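Local coordinates for XisI protein-like (Anabaena variabilis, PDB 2NLV), which is of unknown function but belongs to the XisI family, whose members probably act with XisF and XisH in site-specific recombination of cyanobacterial nitrogen-fixation genes, at residues V29-I34 / Y42-V47; C58-D63 / N74-N79; E92-G97 / T107-A112. All blocks are in the same frame, centred on the assembly; numbering follows the deposited sequence. Where two conformers were deposited one is given.

Contact 1. Residues V29-I34 / Y42-V47; sequences VEVQLI and YQWMNV
Gln32 lays its terminal amide against the isopropyl group of Val47, with CD of Gln32 and CG2 of Val47 3.7 Å apart. The glutamine chain runs extended beyond CG, itself anti to the carbonyl carbon (chi1 -58°), which carries the amide past its direct partner Met45, a selenomethionine, to the valine of the next pair on the same face, two residues on. In one of the two conformers of Glu30, Gln32 NE2 also donates to Glu30 OE1 on the same strand (3.2 Å), with the oxygen lying in the amide plane. Beyond Gln32 on this face, Ile34 sends CD1 to within 4.0 Å of the selenium of Met45 and runs alongside Gln43. On the reverse face Val31 reaches the pyrrole part of the Trp44 indole, its CG1 lying 3.5 Å from NE1. At the start of the strand Val29 CG1 abuts Asn46 CB at 3.6 Å. A beta-branched residue suits the place of Val47, since its CB and CG2 together back the Gln32 amide. Underneath, six backbone bonds set the register; the Gln32–Met45 pair is bonded both ways, and the bond from Gln32 N to Met45 O measures 2.9 Å. Further out, the second subunit meets the face of Gln32: its Asp63 accepts from Gln32 NE2, and its Lys65 pairs with Glu30 OE2 in that same glutamate conformer. Shortening Gln32 to an alanine would probably leave Val47 partly uncovered and take one amide donor each from Glu30 and Asp63 of the second subunit. On the other face, Asp23 accepts from Asn46 ND2, while Tyr42 leans on helix 2-21. With N-to-C directions 161° apart, the two strands form an antiparallel beta hairpin, one face of which contributes to the dimer interface.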
ATOM      1  N   VAL A  29      12.926  -0.836 -11.357  1.00 16.15           N
ATOM      2  CA  VAL A  29      12.124  -0.815 -10.162  1.00 11.90           C
ATOM      3  C   VAL A  29      11.428   0.548 -10.018  1.00 10.30           C
ATOM      4  O   VAL A  29      12.077   1.568  -9.946  1.00 12.18           O
ATOM      5  CB  VAL A  29      12.966  -1.195  -8.920  1.00 12.15           C
ATOM      6  CG1 VAL A  29      12.186  -1.024  -7.655  1.00 14.43           C
ATOM      7  CG2 VAL A  29      13.401  -2.706  -9.055  1.00 13.52           C
ATOM      8  N   GLU A  30      10.108   0.542 -10.007  0.50  9.78           N
ATOM      9  CA  GLU A  30       9.340   1.741  -9.796  0.50  9.70           C
ATOM     10  C   GLU A  30       9.419   2.148  -8.324  0.50  8.75           C
ATOM     11  O   GLU A  30       9.590   1.291  -7.420  0.50  7.91           O
ATOM     12  CB  GLU A  30       7.873   1.507 -10.154  0.50 12.15           C
ATOM     13  CG  GLU A  30       7.642   1.204 -11.632  0.50 16.37           C
ATOM     14  CD  GLU A  30       6.190   0.918 -11.943  0.50 13.98           C
ATOM     15  OE1 GLU A  30       5.447   0.429 -11.031  0.50 12.61           O
ATOM     16  OE2 GLU A  30       5.798   1.196 -13.092  0.50 18.09           O
ATOM     17  N   VAL A  31       9.339   3.457  -8.112  1.00  7.69           N
ATOM     18  CA  VAL A  31       9.026   4.031  -6.813  1.00  8.98           C
ATOM     19  C   VAL A  31       7.563   4.457  -6.815  1.00  9.16           C
ATOM     20  O   VAL A  31       7.155   5.370  -7.557  1.00 12.06           O
ATOM     21  CB  VAL A  31       9.881   5.297  -6.635  1.00 10.13           C
ATOM     22  CG1 VAL A  31       9.339   6.144  -5.465  1.00 13.63           C
ATOM     23  CG2 VAL A  31      11.322   4.945  -6.531  1.00 14.02           C
ATOM     24  N   GLN A  32       6.772   3.786  -6.008  1.00  7.40           N
ATOM     25  CA  GLN A  32       5.369   4.075  -5.903  1.00  8.19           C
ATOM     26  C   GLN A  32       5.067   4.866  -4.655  1.00  8.62           C
ATOM     27  O   GLN A  32       5.377   4.432  -3.539  1.00 10.29           O
ATOM     28  CB  GLN A  32       4.520   2.809  -5.905  1.00  8.58           C
ATOM     29  CG  GLN A  32       4.701   1.939  -7.143  1.00  9.82           C
ATOM     30  CD  GLN A  32       3.591   0.930  -7.316  1.00 10.83           C
ATOM     31  OE1 GLN A  32       2.721   0.777  -6.458  1.00 11.02           O
ATOM     32  NE2 GLN A  32       3.600   0.247  -8.481  1.00 11.12           N
ATOM     33  N   LEU A  33       4.442   6.013  -4.836  1.00  7.87           N
ATOM     34  CA  LEU A  33       3.889   6.768  -3.747  1.00  9.08           C
ATOM     35  C   LEU A  33       2.391   6.522  -3.760  1.00  9.33           C
ATOM     36  O   LEU A  33       1.703   6.839  -4.743  1.00  9.95           O
ATOM     37  CB  LEU A  33       4.188   8.250  -3.934  1.00 12.67           C
ATOM     38  CG  LEU A  33       5.522   8.685  -3.406  1.00 13.95           C
ATOM     39  CD1 LEU A  33       5.676  10.165  -3.777  1.00 15.95           C
ATOM     40  CD2 LEU A  33       5.621   8.570  -1.889  1.00 16.44           C
ATOM     41  N   ILE A  34       1.915   5.847  -2.746  1.00  8.37           N
ATOM     42  CA  ILE A  34       0.544   5.382  -2.651  1.00  8.72           C
ATOM     43  C   ILE A  34      -0.113   6.212  -1.562  1.00  8.93           C
ATOM     44  O   ILE A  34       0.072   5.930  -0.359  1.00  8.75           O
ATOM     45  CB  ILE A  34       0.451   3.876  -2.342  1.00  9.29           C
ATOM     46  CG1 ILE A  34       1.230   3.058  -3.376  1.00  8.63           C
ATOM     47  CG2 ILE A  34      -1.012   3.441  -2.298  1.00 11.29           C
ATOM     48  CD1 ILE A  34       1.211   1.618  -3.240  1.00 11.39           C
ATOM     49  N   TYR A  42      -0.957   5.697   3.573  1.00  6.41           N
ATOM     50  CA  TYR A  42       0.109   6.352   2.852  1.00  6.41           C
ATOM     51  C   TYR A  42       1.339   5.462   2.819  1.00  7.09           C
ATOM     52  O   TYR A  42       1.883   5.161   3.893  1.00  8.85           O
ATOM     53  CB  TYR A  42       0.440   7.704   3.510  1.00  7.68           C
ATOM     54  CG  TYR A  42      -0.785   8.625   3.700  1.00  7.12           C
ATOM     55  CD1 TYR A  42      -1.263   9.414   2.656  1.00  8.07           C
ATOM     56  CD2 TYR A  42      -1.493   8.654   4.908  1.00  9.08           C
ATOM     57  CE1 TYR A  42      -2.375  10.233   2.862  1.00  9.09           C
ATOM     58  CE2 TYR A  42      -2.570   9.463   5.100  1.00  7.20           C
ATOM     59  CZ  TYR A  42      -2.999  10.219   4.063  1.00  7.40           C
ATOM     60  OH  TYR A  42      -4.125  11.051   4.200  1.00  8.81           O
ATOM     61  N   GLN A  43       1.807   5.081   1.639  0.50  7.22           N
ATOM     62  CA  GLN A  43       2.937   4.169   1.487  0.50  8.14           C
ATOM     63  C   GLN A  43       3.976   4.689   0.495  0.50  6.76           C
ATOM     64  O   GLN A  43       3.645   5.377  -0.472  0.50  7.96           O
ATOM     65  CB  GLN A  43       2.490   2.774   0.972  0.50 10.82           C
ATOM     66  CG  GLN A  43       1.465   2.060   1.821  0.50  9.80           C
ATOM     67  CD  GLN A  43       1.176   0.624   1.351  0.50  7.76           C
ATOM     68  OE1 GLN A  43       0.326  -0.065   1.939  0.50 11.77           O
ATOM     69  NE2 GLN A  43       1.890   0.161   0.326  0.50  6.92           N
ATOM     70  N   TRP A  44       5.219   4.292   0.709  1.00  6.62           N
ATOM     71  CA  TRP A  44       6.251   4.304  -0.307  1.00  6.97           C
ATOM     72  C   TRP A  44       6.673   2.874  -0.544  1.00  7.17           C
ATOM     73  O   TRP A  44       7.122   2.200   0.360  1.00  7.88           O
ATOM     74  CB  TRP A  44       7.421   5.129   0.109  1.00  9.68           C
ATOM     75  CG  TRP A  44       8.657   4.854  -0.800  1.00 13.35           C
ATOM     76  CD1 TRP A  44       8.654   4.412  -2.109  1.00 13.95           C
ATOM     77  CD2 TRP A  44       9.990   4.952  -0.421  1.00 19.54           C
ATOM     78  NE1 TRP A  44       9.944   4.227  -2.550  1.00 18.76           N
ATOM     79  CE2 TRP A  44      10.786   4.579  -1.524  1.00  8.83           C
ATOM     80  CE3 TRP A  44      10.602   5.347   0.730  1.00 12.86           C
ATOM     81  CZ2 TRP A  44      12.188   4.566  -1.468  1.00 16.51           C
ATOM     82  CZ3 TRP A  44      12.035   5.333   0.770  1.00 18.27           C
ATOM     83  CH2 TRP A  44      12.767   4.940  -0.284  1.00 12.97           C
HETATM   84  N   MSE A  45       6.449   2.402  -1.749  1.00  8.62           N
HETATM   85  CA  MSE A  45       6.855   1.043  -2.185  1.00  8.66           C
HETATM   86  C   MSE A  45       7.853   1.028  -3.311  1.00  9.60           C
HETATM   87  O   MSE A  45       7.977   1.993  -4.108  1.00 12.62           O
HETATM   88  CB  MSE A  45       5.675   0.194  -2.669  1.00 10.34           C
HETATM   89  CG  MSE A  45       4.610  -0.120  -1.644  1.00  8.92           C
HETATM   90 SE   MSE A  45       3.524  -1.558  -2.277  0.75 14.38          SE
HETATM   91  CE  MSE A  45       4.853  -2.961  -2.109  1.00 13.89           C
ATOM     92  N   ASN A  46       8.609  -0.035  -3.417  1.00  6.79           N
ATOM     93  CA  ASN A  46       9.393  -0.308  -4.618  1.00  8.74           C
ATOM     94  C   ASN A  46       8.785  -1.529  -5.276  1.00  6.91           C
ATOM     95  O   ASN A  46       8.517  -2.512  -4.611  1.00  7.21           O
ATOM     96  CB  ASN A  46      10.852  -0.639  -4.300  1.00  9.25           C
ATOM     97  CG  ASN A  46      11.616   0.511  -3.721  1.00 16.23           C
ATOM     98  OD1 ASN A  46      12.410   0.318  -2.786  1.00 20.41           O
ATOM     99  ND2 ASN A  46      11.408   1.680  -4.270  1.00 16.74           N
ATOM    100  N   VAL A  47       8.510  -1.449  -6.572  1.00  6.50           N
ATOM    101  CA  VAL A  47       7.828  -2.487  -7.301  1.00  5.97           C
ATOM    102  C   VAL A  47       8.496  -2.725  -8.652  1.00  6.32           C
ATOM    103  O   VAL A  47       8.592  -1.815  -9.467  1.00  7.28           O
ATOM    104  CB  VAL A  47       6.338  -2.161  -7.542  1.00  7.53           C
ATOM    105  CG1 VAL A  47       5.643  -3.254  -8.344  1.00  9.21           C
ATOM    106  CG2 VAL A  47       5.574  -1.945  -6.207  1.00  9.45           C
TER

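Contact 2. Residues C58-D63 / N74-N79; sequences CVIHFD and NLTDRN
Val59 and Leu75 share the one backbone hydrogen bond between these segments: Leu75 N lies 2.8 Å from Val59 O, in the carbonyl plane and nearly straight at 170°. Just beyond it, Ile60 and Asn74 form an antiparallel non-hydrogen-bonded pair. In apolar packing beside this link, Val59 CG1 meets Thr76 CG2 at 3.6 Å, the two side chains crossing at about a right angle. Ile60 also packs on Leu16 and Tyr19 of helix 2-21. Two methyl or methylene groups meet polar oxygens instead: Leu75 CD1 makes a close methyl-to-carbonyl contact with Cys58 O at 3.2 Å, and Ile60 runs alongside the Asn74 amide, its CG1 3.9 Å from OD1. The chain bends here at a classic beta bulge, in which Val59 and Ile60 both face Trp44 of the hairpin strand.

Polar side chains shape the loop after Asn74. Asn74 OD1 receives Thr76 OG1 on a lone pair (2.7 Å) and Thr76 N from above the carbonyl plane (3.0 Å), the latter making an Asx turn. Thr76 OG1, placed between its own backbone N and carbonyl carbon (chi1 78°), accepts from Arg78 N in an ST turn, while Asn74 ND2 reaches Arg78 O. Asparagine suits the turn because its amide offers both acceptor and donor, and Asn79 then N-caps helix 80-86.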
ATOM      1  N   CYS A  58       7.315  -2.600   0.709  1.00  8.05           N
ATOM      2  CA  CYS A  58       6.923  -1.352   1.268  1.00  7.13           C
ATOM      3  C   CYS A  58       8.023  -0.858   2.183  1.00  8.51           C
ATOM      4  O   CYS A  58       8.337  -1.523   3.151  1.00  8.52           O
ATOM      5  CB  CYS A  58       5.609  -1.478   2.004  1.00 10.30           C
ATOM      6  SG  CYS A  58       5.126   0.162   2.698  1.00  9.34           S
ATOM      7  N   VAL A  59       8.604   0.286   1.842  1.00  7.06           N
ATOM      8  CA  VAL A  59       9.699   0.837   2.614  1.00  8.08           C
ATOM      9  C   VAL A  59       9.206   1.566   3.870  1.00  7.48           C
ATOM     10  O   VAL A  59       9.723   1.377   4.918  1.00  7.71           O
ATOM     11  CB  VAL A  59      10.587   1.744   1.782  1.00  8.44           C
ATOM     12  CG1 VAL A  59      11.798   2.204   2.632  1.00 11.11           C
ATOM     13  CG2 VAL A  59      11.008   1.009   0.469  1.00 10.38           C
ATOM     14  N   ILE A  60       8.201   2.417   3.725  0.50  6.94           N
ATOM     15  CA  ILE A  60       7.503   3.021   4.867  0.50  7.05           C
ATOM     16  C   ILE A  60       6.021   3.074   4.591  0.50  7.10           C
ATOM     17  O   ILE A  60       5.571   3.258   3.465  0.50  6.69           O
ATOM     18  CB  ILE A  60       7.952   4.452   5.185  0.50  8.85           C
ATOM     19  CG1 ILE A  60       9.448   4.512   5.455  0.50  8.03           C
ATOM     20  CG2 ILE A  60       7.152   4.992   6.407  0.50  5.59           C
ATOM     21  CD1 ILE A  60       9.961   5.896   5.717  0.50 11.30           C
ATOM     22  N   HIS A  61       5.265   2.927   5.670  1.00  7.34           N
ATOM     23  CA  HIS A  61       3.798   3.024   5.612  1.00  7.03           C
ATOM     24  C   HIS A  61       3.329   3.788   6.847  1.00  7.83           C
ATOM     25  O   HIS A  61       3.669   3.422   7.977  1.00  6.93           O
ATOM     26  CB  HIS A  61       3.236   1.615   5.598  1.00  6.23           C
ATOM     27  CG  HIS A  61       1.742   1.479   5.584  1.00  7.50           C
ATOM     28  ND1 HIS A  61       1.156   0.309   5.180  1.00  9.18           N
ATOM     29  CD2 HIS A  61       0.714   2.304   5.933  1.00 11.64           C
ATOM     30  CE1 HIS A  61      -0.164   0.409   5.256  1.00 11.98           C
ATOM     31  NE2 HIS A  61      -0.467   1.601   5.730  1.00  9.46           N
ATOM     32  N   PHE A  62       2.538   4.850   6.623  1.00  7.19           N
ATOM     33  CA  PHE A  62       1.800   5.574   7.669  1.00  7.15           C
ATOM     34  C   PHE A  62       0.315   5.488   7.438  1.00  7.50           C
ATOM     35  O   PHE A  62      -0.126   5.672   6.297  1.00  8.11           O
ATOM     36  CB  PHE A  62       2.147   7.036   7.640  1.00  9.39           C
ATOM     37  CG  PHE A  62       3.538   7.359   8.003  1.00 10.33           C
ATOM     38  CD1 PHE A  62       3.924   7.400   9.334  1.00 13.47           C
ATOM     39  CD2 PHE A  62       4.411   7.799   7.024  1.00 11.88           C
ATOM     40  CE1 PHE A  62       5.243   7.810   9.676  1.00 14.71           C
ATOM     41  CE2 PHE A  62       5.712   8.202   7.366  1.00 16.10           C
ATOM     42  CZ  PHE A  62       6.072   8.191   8.678  1.00 10.81           C
ATOM     43  N   ASP A  63      -0.455   5.270   8.486  1.00  6.60           N
ATOM     44  CA  ASP A  63      -1.903   5.514   8.464  1.00  7.36           C
ATOM     45  C   ASP A  63      -2.219   6.699   9.353  1.00  7.42           C
ATOM     46  O   ASP A  63      -1.443   7.032  10.219  1.00  8.05           O
ATOM     47  CB  ASP A  63      -2.668   4.315   8.929  1.00  7.93           C
ATOM     48  CG  ASP A  63      -2.398   3.081   8.065  1.00  9.17           C
ATOM     49  OD1 ASP A  63      -2.505   3.205   6.819  1.00  8.68           O
ATOM     50  OD2 ASP A  63      -2.120   2.026   8.654  1.00 10.20           O
ATOM     51  N   ASN A  74       8.833   0.423   8.524  1.00  7.30           N
ATOM     52  CA  ASN A  74       9.995   1.253   8.277  1.00  7.76           C
ATOM     53  C   ASN A  74      11.183   0.365   8.034  1.00  9.52           C
ATOM     54  O   ASN A  74      11.758  -0.197   8.970  1.00  9.56           O
ATOM     55  CB  ASN A  74      10.313   2.147   9.452  1.00 10.03           C
ATOM     56  CG  ASN A  74      11.581   2.915   9.231  1.00 10.01           C
ATOM     57  OD1 ASN A  74      11.948   3.233   8.101  1.00  9.86           O
ATOM     58  ND2 ASN A  74      12.229   3.285  10.343  1.00 10.70           N
ATOM     59  N   LEU A  75      11.539   0.217   6.754  1.00  7.15           N
ATOM     60  CA  LEU A  75      12.752  -0.560   6.384  1.00  9.31           C
ATOM     61  C   LEU A  75      13.976   0.286   6.266  1.00 11.52           C
ATOM     62  O   LEU A  75      15.027  -0.225   5.885  1.00 12.57           O
ATOM     63  CB  LEU A  75      12.491  -1.315   5.072  1.00  8.81           C
ATOM     64  CG  LEU A  75      11.265  -2.202   5.026  1.00 12.15           C
ATOM     65  CD1 LEU A  75      11.110  -3.038   3.701  1.00 14.74           C
ATOM     66  CD2 LEU A  75      11.242  -3.104   6.236  1.00 13.23           C
ATOM     67  N   THR A  76      13.930   1.565   6.536  1.00  9.66           N
ATOM     68  CA  THR A  76      15.107   2.423   6.480  1.00 10.33           C
ATOM     69  C   THR A  76      15.858   2.388   7.812  1.00 13.06           C
ATOM     70  O   THR A  76      15.402   1.813   8.780  1.00 15.93           O
ATOM     71  CB  THR A  76      14.714   3.868   6.218  1.00 11.24           C
ATOM     72  OG1 THR A  76      14.218   4.458   7.434  1.00 11.10           O
ATOM     73  CG2 THR A  76      13.661   3.989   5.098  1.00 14.42           C
ATOM     74  N   ASP A  77      17.023   2.999   7.858  1.00 16.05           N
ATOM     75  CA  ASP A  77      17.688   3.117   9.157  1.00 18.18           C
ATOM     76  C   ASP A  77      17.464   4.509   9.738  1.00 20.20           C
ATOM     77  O   ASP A  77      18.200   4.915  10.650  1.00 23.02           O
ATOM     78  CB  ASP A  77      19.174   2.700   9.110  1.00 24.34           C
ATOM     79  CG  ASP A  77      19.941   3.459   8.113  1.00 29.75           C
ATOM     80  OD1 ASP A  77      19.403   4.465   7.598  1.00 24.22           O
ATOM     81  OD2 ASP A  77      21.112   3.049   7.856  1.00 42.79           O
ATOM     82  N   ARG A  78      16.500   5.273   9.163  0.50 16.78           N
ATOM     83  CA  ARG A  78      15.980   6.569   9.701  0.50 13.57           C
ATOM     84  C   ARG A  78      14.924   6.267  10.812  0.50 11.19           C
ATOM     85  O   ARG A  78      14.489   5.138  10.993  0.50 11.62           O
ATOM     86  CB  ARG A  78      15.363   7.522   8.608  0.50 15.00           C
ATOM     87  CG  ARG A  78      16.354   8.476   7.844  0.50 13.66           C
ATOM     88  CD  ARG A  78      15.841   9.145   6.571  0.50 12.68           C
ATOM     89  NE  ARG A  78      14.861  10.209   6.799  0.50  9.39           N
ATOM     90  CZ  ARG A  78      14.262  10.943   5.840  0.50 11.75           C
ATOM     91  NH1 ARG A  78      14.501  10.780   4.518  0.50 11.28           N
ATOM     92  NH2 ARG A  78      13.413  11.883   6.201  0.50 12.32           N
ATOM     93  N   ASN A  79      14.579   7.312  11.547  1.00 10.68           N
ATOM     94  CA  ASN A  79      13.568   7.301  12.610  1.00  8.75           C
ATOM     95  C   ASN A  79      12.438   8.237  12.243  1.00  8.93           C
ATOM     96  O   ASN A  79      12.438   9.402  12.665  1.00  9.63           O
ATOM     97  CB  ASN A  79      14.240   7.731  13.922  1.00 10.49           C
ATOM     98  CG  ASN A  79      13.402   7.433  15.118  1.00 13.53           C
ATOM     99  OD1 ASN A  79      12.178   7.558  15.087  1.00 12.97           O
ATOM    100  ND2 ASN A  79      14.075   7.080  16.221  1.00 18.73           N
TER

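Contact 3. Residues E92-G97 / T107-A112; sequences EDIVLG and TDYGVA
One water is gripped by Leu96 N, Thr107 OG1 and Gly110 O, and so ties the strand to the tail. It accepts from the Leu96 amide and donates to the other two, most closely to Gly110 O at 2.7 Å. Thr107 OG1 also accepts from Tyr109 N (3.2 Å), an ST turn, and is bonded to Arg104 O, so three partners meet the hydroxyl. Beside the water, Gly110 N meets Ile94 O at 2.7 Å almost head-on to the carbonyl, although its N-H is bent to 132°. Glycine fits here because a CB would come 2.1 Å from Glu92 O, far too close for any side chain. A second water joins Glu92 O to Val111 N.

Around these bonds lies an apolar seam. Ile94 and Leu96 approach the Tyr109 ring, its CG anti to the carbonyl carbon (chi1 -55°), obliquely from the same side: Leu96 CD1 comes to 3.7 Å from CD2 of the ring, while CD1 of the ring is 4.0 Å from Ile94 CB. The tyrosine hydroxyl goes on to Glu82 of helix 80-86. Apart from this seam, a methyl of Val95 packs on the tail backbone, its CG2 3.6 Å from Val111 C. Strand 94-96 pairs in parallel with strand 68-74 after a beta-alpha-beta crossover through helix 80-86, and the C-terminal tail crosses its other edge.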
ATOM      1  N   GLU A  92       2.517  11.765  21.664  1.00 10.72           N
ATOM      2  CA  GLU A  92       1.323  11.009  22.017  1.00 10.83           C
ATOM      3  C   GLU A  92       0.346  10.732  20.840  1.00 10.38           C
ATOM      4  O   GLU A  92      -0.569   9.904  20.934  1.00 11.77           O
ATOM      5  CB  GLU A  92       0.604  11.674  23.197  1.00 15.11           C
ATOM      6  CG  GLU A  92       0.139  13.058  22.929  1.00 18.47           C
ATOM      7  CD  GLU A  92       1.172  14.152  23.331  1.00 23.90           C
ATOM      8  OE1 GLU A  92       2.477  14.001  23.401  1.00 19.46           O
ATOM      9  OE2 GLU A  92       0.613  15.243  23.616  1.00 36.10           O
ATOM     10  N   ASP A  93       0.546  11.446  19.719  1.00  9.80           N
ATOM     11  CA  ASP A  93      -0.265  11.266  18.531  1.00  9.49           C
ATOM     12  C   ASP A  93       0.416  10.425  17.454  1.00  8.52           C
ATOM     13  O   ASP A  93      -0.062  10.378  16.318  1.00  8.35           O
ATOM     14  CB  ASP A  93      -0.681  12.582  17.891  1.00 10.26           C
ATOM     15  CG  ASP A  93      -1.808  13.278  18.623  1.00 12.42           C
ATOM     16  OD1 ASP A  93      -2.333  12.704  19.599  1.00 13.74           O
ATOM     17  OD2 ASP A  93      -2.193  14.394  18.212  1.00 11.92           O
ATOM     18  N   ILE A  94       1.498   9.760  17.836  1.00  7.82           N
ATOM     19  CA  ILE A  94       2.155   8.752  16.993  1.00  8.46           C
ATOM     20  C   ILE A  94       1.987   7.382  17.631  1.00  7.17           C
ATOM     21  O   ILE A  94       2.206   7.247  18.834  1.00  7.92           O
ATOM     22  CB  ILE A  94       3.625   9.121  16.802  1.00  8.00           C
ATOM     23  CG1 ILE A  94       3.703  10.418  16.015  1.00 10.22           C
ATOM     24  CG2 ILE A  94       4.320   8.034  15.981  1.00  9.43           C
ATOM     25  CD1 ILE A  94       5.079  11.101  16.125  1.00 10.25           C
ATOM     26  N   VAL A  95       1.536   6.409  16.878  1.00  7.20           N
ATOM     27  CA  VAL A  95       1.407   5.044  17.359  1.00  6.73           C
ATOM     28  C   VAL A  95       2.369   4.178  16.613  1.00  6.24           C
ATOM     29  O   VAL A  95       2.336   4.162  15.349  1.00  6.77           O
ATOM     30  CB  VAL A  95      -0.043   4.528  17.259  1.00  7.10           C
ATOM     31  CG1 VAL A  95      -0.169   3.055  17.792  1.00  8.82           C
ATOM     32  CG2 VAL A  95      -1.041   5.460  18.008  1.00  8.24           C
ATOM     33  N   LEU A  96       3.208   3.414  17.312  1.00  5.97           N
ATOM     34  CA  LEU A  96       4.115   2.493  16.665  1.00  6.39           C
ATOM     35  C   LEU A  96       3.421   1.187  16.342  1.00  6.70           C
ATOM     36  O   LEU A  96       3.489   0.218  17.090  1.00  7.71           O
ATOM     37  CB  LEU A  96       5.350   2.299  17.523  1.00  7.05           C
ATOM     38  CG  LEU A  96       6.182   3.552  17.782  1.00  7.30           C
ATOM     39  CD1 LEU A  96       7.449   3.139  18.578  1.00  9.68           C
ATOM     40  CD2 LEU A  96       6.588   4.234  16.484  1.00  8.74           C
ATOM     41  N   GLY A  97       2.676   1.178  15.252  1.00  7.75           N
ATOM     42  CA  GLY A  97       1.955  -0.005  14.788  1.00  6.76           C
ATOM     43  C   GLY A  97       2.894  -1.152  14.489  1.00  9.00           C
ATOM     44  O   GLY A  97       2.534  -2.317  14.680  1.00  8.40           O
ATOM     45  N   THR A 107       6.240   2.847  25.154  1.00  8.40           N
ATOM     46  CA  THR A 107       7.125   3.515  24.204  1.00  9.47           C
ATOM     47  C   THR A 107       7.179   5.007  24.503  1.00  8.73           C
ATOM     48  O   THR A 107       6.433   5.565  25.311  1.00  8.14           O
ATOM     49  CB  THR A 107       6.644   3.290  22.731  1.00  9.26           C
ATOM     50  OG1 THR A 107       5.386   3.969  22.498  1.00  8.57           O
ATOM     51  CG2 THR A 107       6.565   1.849  22.431  1.00  8.80           C
ATOM     52  N   ASP A 108       8.015   5.677  23.702  1.00 10.94           N
ATOM     53  CA  ASP A 108       8.108   7.117  23.766  1.00 12.20           C
ATOM     54  C   ASP A 108       6.910   7.831  23.139  1.00 12.15           C
ATOM     55  O   ASP A 108       6.743   9.065  23.297  1.00 14.31           O
ATOM     56  CB  ASP A 108       9.435   7.590  23.126  1.00 14.79           C
ATOM     57  CG  ASP A 108      10.655   7.312  23.983  1.00 19.32           C
ATOM     58  OD1 ASP A 108      10.536   7.240  25.210  1.00 16.20           O
ATOM     59  OD2 ASP A 108      11.754   7.197  23.387  1.00 24.93           O
ATOM     60  N   TYR A 109       6.060   7.079  22.444  1.00  9.00           N
ATOM     61  CA  TYR A 109       4.996   7.672  21.640  1.00  7.80           C
ATOM     62  C   TYR A 109       3.647   7.404  22.255  1.00  8.10           C
ATOM     63  O   TYR A 109       3.503   7.610  23.469  1.00  9.56           O
ATOM     64  CB  TYR A 109       5.143   7.193  20.202  1.00  8.97           C
ATOM     65  CG  TYR A 109       6.521   7.519  19.715  1.00 10.32           C
ATOM     66  CD1 TYR A 109       6.813   8.808  19.222  1.00 10.68           C
ATOM     67  CD2 TYR A 109       7.569   6.579  19.806  1.00 13.90           C
ATOM     68  CE1 TYR A 109       8.098   9.125  18.830  1.00 13.60           C
ATOM     69  CE2 TYR A 109       8.868   6.909  19.373  1.00 16.21           C
ATOM     70  CZ  TYR A 109       9.096   8.185  18.908  1.00 15.50           C
ATOM     71  OH  TYR A 109      10.399   8.576  18.549  1.00 17.60           O
ATOM     72  N   GLY A 110       2.647   6.977  21.479  1.00  8.78           N
ATOM     73  CA  GLY A 110       1.282   6.941  21.932  1.00  7.15           C
ATOM     74  C   GLY A 110       0.566   5.645  21.694  1.00  6.85           C
ATOM     75  O   GLY A 110       1.151   4.670  21.227  1.00  8.43           O
ATOM     76  N   VAL A 111      -0.713   5.644  22.046  1.00  8.61           N
ATOM     77  CA  VAL A 111      -1.556   4.484  21.847  1.00  8.98           C
ATOM     78  C   VAL A 111      -2.811   4.955  21.157  1.00 11.31           C
ATOM     79  O   VAL A 111      -3.085   6.142  21.090  1.00 13.13           O
ATOM     80  CB  VAL A 111      -1.929   3.821  23.173  1.00  8.30           C
ATOM     81  CG1 VAL A 111      -0.670   3.262  23.831  1.00  9.55           C
ATOM     82  CG2 VAL A 111      -2.696   4.795  24.098  1.00 13.29           C
ATOM     83  N   ALA A 112      -3.629   4.038  20.678  1.00 11.10           N
ATOM     84  CA  ALA A 112      -4.963   4.416  20.156  1.00 17.25           C
ATOM     85  C   ALA A 112      -5.796   5.178  21.265  1.00 12.70           C
ATOM     86  O   ALA A 112      -6.396   6.247  21.126  1.00 25.46           O
ATOM     87  CB  ALA A 112      -5.647   3.083  19.629  1.00 13.28           C
ATOM     88  OXT ALA A 112      -5.838   4.851  22.441  1.00 24.76           O
TER
HETATM   89  O   HOH W   1      -1.438   8.146  23.438  1.00 15.56           O
HETATM   90  O   HOH W   2       3.441   3.653  20.190  1.00  7.85           O

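Contact 1 is the buried one, whereas contacts 2 and 3 are only partly buried. Contacts 1 and 2 touch, because strands 41-47 and 53-65 are neighbours in the sheet: Tyr42 O probably bonds Phe62 N, and Trp44 O Val59 N. Both also reach the second subunit through the cluster around His61, Asp63 and Gln32. Contact 3 lies on the opposite side of the chain's centre from contact 1, about 12 Å away at the nearest atoms. The chemistry follows the place: paired strands rely on repeated backbone bonds, the loop of contact 2 on side-chain turns, and the tail of contact 3 on one direct backbone bond, bridging waters and an aromatic ring.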